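Local coordinates for glia-derived nexin (Homo sapiens, PDB 4DY0), which inhibits serine proteases such as thrombin, trypsin and urokinase, binds heparin, and promotes neurite extension by inhibiting thrombin, at residues 253-262 with 359-370. Sequence-based numbering, arbitrary orientation.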
loop_
_atom_site.group_PDB
_atom_site.type_symbol
_atom_site.label_atom_id
_atom_site.label_comp_id
_atom_site.label_asym_id
_atom_site.label_seq_id
_atom_site.Cartn_x
_atom_site.Cartn_y
_atom_site.Cartn_z
ATOM N N ILE A 253 -6.469 1.902 -13.819
ATOM C CA ILE A 253 -7.229 1.417 -12.672
ATOM C C ILE A 253 -7.278 2.494 -11.601
ATOM O O ILE A 253 -6.275 3.136 -11.308
ATOM C CB ILE A 253 -6.647 0.131 -12.070
ATOM C CG1 ILE A 253 -6.771 -1.025 -13.063
ATOM C CG2 ILE A 253 -7.379 -0.218 -10.785
ATOM C CD1 ILE A 253 -6.545 -2.387 -12.445
ATOM N N SER A 254 -8.457 2.704 -11.034
ATOM C CA SER A 254 -8.622 3.681 -9.972
ATOM C C SER A 254 -9.719 3.190 -9.048
ATOM O O SER A 254 -10.219 2.073 -9.211
ATOM C CB SER A 254 -8.999 5.042 -10.550
ATOM O OG SER A 254 -10.329 5.021 -11.039
ATOM N N THR A 255 -10.102 4.019 -8.083
ATOM C CA THR A 255 -11.179 3.639 -7.184
ATOM C C THR A 255 -12.455 3.409 -7.978
ATOM O O THR A 255 -13.266 2.558 -7.627
ATOM C CB THR A 255 -11.412 4.674 -6.057
ATOM O OG1 THR A 255 -11.602 5.976 -6.619
ATOM C CG2 THR A 255 -10.221 4.709 -5.110
ATOM N N LYS A 256 -12.621 4.153 -9.065
ATOM C CA LYS A 256 -13.811 4.000 -9.894
ATOM C C LYS A 256 -13.922 2.567 -10.399
ATOM O O LYS A 256 -15.008 1.987 -10.414
ATOM C CB LYS A 256 -13.796 4.985 -11.062
ATOM C CG LYS A 256 -13.955 6.436 -10.643
ATOM N N THR A 257 -12.789 2.005 -10.807
ATOM C CA THR A 257 -12.732 0.631 -11.285
ATOM C C THR A 257 -13.222 -0.310 -10.195
ATOM O O THR A 257 -14.050 -1.187 -10.440
ATOM C CB THR A 257 -11.290 0.235 -11.675
ATOM O OG1 THR A 257 -10.698 1.272 -12.469
ATOM C CG2 THR A 257 -11.280 -1.071 -12.457
ATOM N N ILE A 258 -12.707 -0.121 -8.984
ATOM C CA ILE A 258 -13.123 -0.932 -7.849
ATOM C C ILE A 258 -14.625 -0.784 -7.593
ATOM O O ILE A 258 -15.310 -1.768 -7.311
ATOM C CB ILE A 258 -12.347 -0.557 -6.577
ATOM C CG1 ILE A 258 -10.848 -0.744 -6.798
ATOM C CG2 ILE A 258 -12.839 -1.379 -5.388
ATOM C CD1 ILE A 258 -10.018 -0.429 -5.576
ATOM N N ASP A 259 -15.132 0.443 -7.688
ATOM C CA ASP A 259 -16.566 0.681 -7.551
ATOM C C ASP A 259 -17.318 -0.047 -8.658
ATOM O O ASP A 259 -18.386 -0.607 -8.441
ATOM C CB ASP A 259 -16.884 2.176 -7.605
ATOM C CG ASP A 259 -16.316 2.937 -6.423
ATOM O OD1 ASP A 259 -15.874 2.291 -5.449
ATOM O OD2 ASP A 259 -16.311 4.185 -6.467
ATOM N N SER A 260 -16.744 -0.044 -9.851
ATOM C CA SER A 260 -17.354 -0.729 -10.974
ATOM C C SER A 260 -17.455 -2.228 -10.691
ATOM O O SER A 260 -18.490 -2.838 -10.947
ATOM C CB SER A 260 -16.563 -0.468 -12.256
ATOM O OG SER A 260 -17.160 -1.118 -13.360
ATOM N N TRP A 261 -16.387 -2.816 -10.153
ATOM C CA TRP A 261 -16.411 -4.236 -9.816
ATOM C C TRP A 261 -17.549 -4.517 -8.846
ATOM O O TRP A 261 -18.292 -5.482 -9.011
ATOM C CB TRP A 261 -15.084 -4.707 -9.202
ATOM C CG TRP A 261 -13.892 -4.598 -10.109
ATOM C CD1 TRP A 261 -13.898 -4.335 -11.449
ATOM C CD2 TRP A 261 -12.517 -4.779 -9.743
ATOM N NE1 TRP A 261 -12.614 -4.320 -11.934
ATOM C CE2 TRP A 261 -11.747 -4.593 -10.908
ATOM C CE3 TRP A 261 -11.863 -5.072 -8.541
ATOM C CZ2 TRP A 261 -10.355 -4.694 -10.908
ATOM C CZ3 TRP A 261 -10.483 -5.172 -8.543
ATOM C CH2 TRP A 261 -9.743 -4.982 -9.717
ATOM N N MET A 262 -17.681 -3.660 -7.837
ATOM C CA MET A 262 -18.703 -3.828 -6.807
ATOM C C MET A 262 -20.104 -4.022 -7.387
ATOM O O MET A 262 -20.902 -4.792 -6.857
ATOM C CB MET A 262 -18.699 -2.634 -5.849
ATOM C CG MET A 262 -17.410 -2.469 -5.053
ATOM S SD MET A 262 -17.033 -3.903 -4.031
ATOM C CE MET A 262 -15.656 -3.290 -3.063
ATOM N N LEU A 359 -3.174 -9.096 -10.054
ATOM C CA LEU A 359 -3.289 -7.877 -9.275
ATOM C C LEU A 359 -4.134 -8.163 -8.043
ATOM O O LEU A 359 -5.073 -8.951 -8.101
ATOM C CB LEU A 359 -3.977 -6.794 -10.104
ATOM C CG LEU A 359 -4.120 -5.427 -9.435
ATOM C CD1 LEU A 359 -2.885 -4.593 -9.707
ATOM C CD2 LEU A 359 -5.361 -4.714 -9.940
ATOM N N PHE A 360 -3.811 -7.525 -6.926
ATOM C CA PHE A 360 -4.658 -7.661 -5.756
ATOM C C PHE A 360 -4.767 -6.369 -4.965
ATOM O O PHE A 360 -3.829 -5.565 -4.942
ATOM C CB PHE A 360 -4.203 -8.824 -4.865
ATOM C CG PHE A 360 -3.028 -8.506 -3.992
ATOM C CD1 PHE A 360 -1.747 -8.865 -4.372
ATOM C CD2 PHE A 360 -3.205 -7.869 -2.769
ATOM C CE1 PHE A 360 -0.658 -8.580 -3.554
ATOM C CE2 PHE A 360 -2.126 -7.582 -1.950
ATOM C CZ PHE A 360 -0.852 -7.938 -2.341
ATOM N N PHE A 361 -5.930 -6.176 -4.347
ATOM C CA PHE A 361 -6.173 -5.062 -3.442
ATOM C C PHE A 361 -6.501 -5.613 -2.069
ATOM O O PHE A 361 -7.063 -6.698 -1.949
ATOM C CB PHE A 361 -7.394 -4.252 -3.886
ATOM C CG PHE A 361 -7.196 -3.464 -5.139
ATOM C CD1 PHE A 361 -7.717 -3.913 -6.340
ATOM C CD2 PHE A 361 -6.520 -2.255 -5.114
ATOM C CE1 PHE A 361 -7.550 -3.179 -7.500
ATOM C CE2 PHE A 361 -6.349 -1.516 -6.267
ATOM C CZ PHE A 361 -6.864 -1.979 -7.464
ATOM N N ILE A 362 -6.171 -4.848 -1.039
ATOM C CA ILE A 362 -6.725 -5.065 0.284
ATOM C C ILE A 362 -7.524 -3.814 0.614
ATOM O O ILE A 362 -6.973 -2.718 0.674
ATOM C CB ILE A 362 -5.630 -5.292 1.350
ATOM C CG1 ILE A 362 -4.862 -6.576 1.058
ATOM C CG2 ILE A 362 -6.246 -5.372 2.745
ATOM C CD1 ILE A 362 -5.699 -7.817 1.239
ATOM N N ARG A 363 -8.827 -3.978 0.813
ATOM C CA ARG A 363 -9.717 -2.840 0.981
ATOM C C ARG A 363 -10.378 -2.822 2.359
ATOM O O ARG A 363 -10.845 -3.851 2.848
ATOM C CB ARG A 363 -10.787 -2.871 -0.110
ATOM C CG ARG A 363 -11.643 -1.626 -0.214
ATOM C CD ARG A 363 -12.467 -1.666 -1.498
ATOM N NE ARG A 363 -13.211 -0.430 -1.717
ATOM C CZ ARG A 363 -14.471 -0.240 -1.337
ATOM N NH1 ARG A 363 -15.073 0.920 -1.574
ATOM N NH2 ARG A 363 -15.128 -1.209 -0.715
ATOM N N HIS A 364 -10.402 -1.648 2.979
ATOM C CA HIS A 364 -11.191 -1.426 4.179
ATOM C C HIS A 364 -12.520 -0.845 3.719
ATOM O O HIS A 364 -12.611 0.332 3.372
ATOM C CB HIS A 364 -10.471 -0.469 5.129
ATOM C CG HIS A 364 -11.149 -0.301 6.454
ATOM N ND1 HIS A 364 -11.887 0.818 6.777
ATOM C CD2 HIS A 364 -11.194 -1.106 7.542
ATOM C CE1 HIS A 364 -12.361 0.693 8.003
ATOM N NE2 HIS A 364 -11.956 -0.466 8.490
ATOM N N ASN A 365 -13.547 -1.683 3.702
ATOM C CA ASN A 365 -14.809 -1.347 3.044
ATOM C C ASN A 365 -15.622 -0.208 3.672
ATOM O O ASN A 365 -16.242 0.578 2.954
ATOM C CB ASN A 365 -15.647 -2.616 2.854
ATOM C CG ASN A 365 -14.917 -3.668 2.024
ATOM O OD1 ASN A 365 -14.522 -3.405 0.888
ATOM N ND2 ASN A 365 -14.723 -4.854 2.592
ATOM N N PRO A 366 -15.621 -0.107 5.011
ATOM C CA PRO A 366 -16.366 0.985 5.637
ATOM C C PRO A 366 -15.882 2.360 5.172
ATOM O O PRO A 366 -16.699 3.237 4.891
ATOM C CB PRO A 366 -16.088 0.791 7.132
ATOM C CG PRO A 366 -15.781 -0.665 7.268
ATOM C CD PRO A 366 -15.046 -1.029 6.005
ATOM N N THR A 367 -14.568 2.542 5.085
ATOM C CA THR A 367 -14.009 3.830 4.688
ATOM C C THR A 367 -13.717 3.892 3.194
ATOM O O THR A 367 -13.595 4.975 2.622
ATOM C CB THR A 367 -12.704 4.132 5.438
ATOM O OG1 THR A 367 -11.738 3.121 5.131
ATOM C CG2 THR A 367 -12.943 4.165 6.928
ATOM N N GLY A 368 -13.596 2.728 2.569
ATOM C CA GLY A 368 -13.202 2.656 1.169
ATOM C C GLY A 368 -11.695 2.741 0.982
ATOM O O GLY A 368 -11.207 2.746 -0.142
ATOM N N ALA A 369 -10.948 2.800 2.082
ATOM C CA ALA A 369 -9.496 2.938 1.998
ATOM C C ALA A 369 -8.862 1.720 1.348
ATOM O O ALA A 369 -9.193 0.585 1.685
ATOM C CB ALA A 369 -8.897 3.172 3.374
ATOM N N VAL A 370 -7.949 1.960 0.412
ATOM C CA VAL A 370 -7.195 0.879 -0.211
ATOM C C VAL A 370 -5.878 0.714 0.531
ATOM O O VAL A 370 -4.928 1.460 0.300
ATOM C CB VAL A 370 -6.920 1.160 -1.700
ATOM C CG1 VAL A 370 -6.245 -0.039 -2.351
ATOM C CG2 VAL A 370 -8.223 1.497 -2.420
#
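Ile-258 meets Phe-361 face-on: its CD1 methyl stands 3.8 Å from the centroid of the phenyl ring, over the face, a CH-pi contact. That methyl also touches Val-370 CG2, on the neighbouring strand of the hairpin. Two further groups close on the edge of the Phe-361 ring, near its plane: Ile-253 CG2 at CZ, and Trp-261 CH2, 3.6 Å from CE1. The indole and phenyl planes, 63° apart, make an oblique aromatic pair. Leu-359 CD2, at the edge of the Trp-261 ring, meets Ile-253 CD1 tip to tip at 3.6 Å, while Trp-261 NE1 is satisfied by Tyr-220 and its ring stacks with Phe-222. In the serpin fold the C-terminal beta-hairpin, the last two strands of the chain, belongs to beta-sheet B, and this helix covers it; the axes of helix 255-262 and strand 359-364 cross at -85°. Strand 232-239 flanks strand 358-364 and adds Leu-235 and Ala-237 to the buried side.

Toward the hairpin turn the contact is more polar and partly exposed. With CG anti to the backbone N (chi1 -170°) and the chain extended as far as NE, Arg-363 runs alongside Ile-258 in the opposite sense, its NE 3.8 Å from Ile-258 CG2, and Met-262 CE lies over one face of its guanidinium. Asp-259 OD1 stays 4.2 Å from Arg-363 NH1, well out of the guanidinium plane, so only charge proximity links them. Arg-363 NH2 donates to Asn-365 OD1 at 2.8 Å, on an in-plane lone pair though tilted from the guanidinium plane; Asn-365 ND2 is hydrogen-bonded to Ser-233 OG. A leucine in place of Arg-363 would probably leave Asn-365 OD1 without that donor and uncover Met-262 CE.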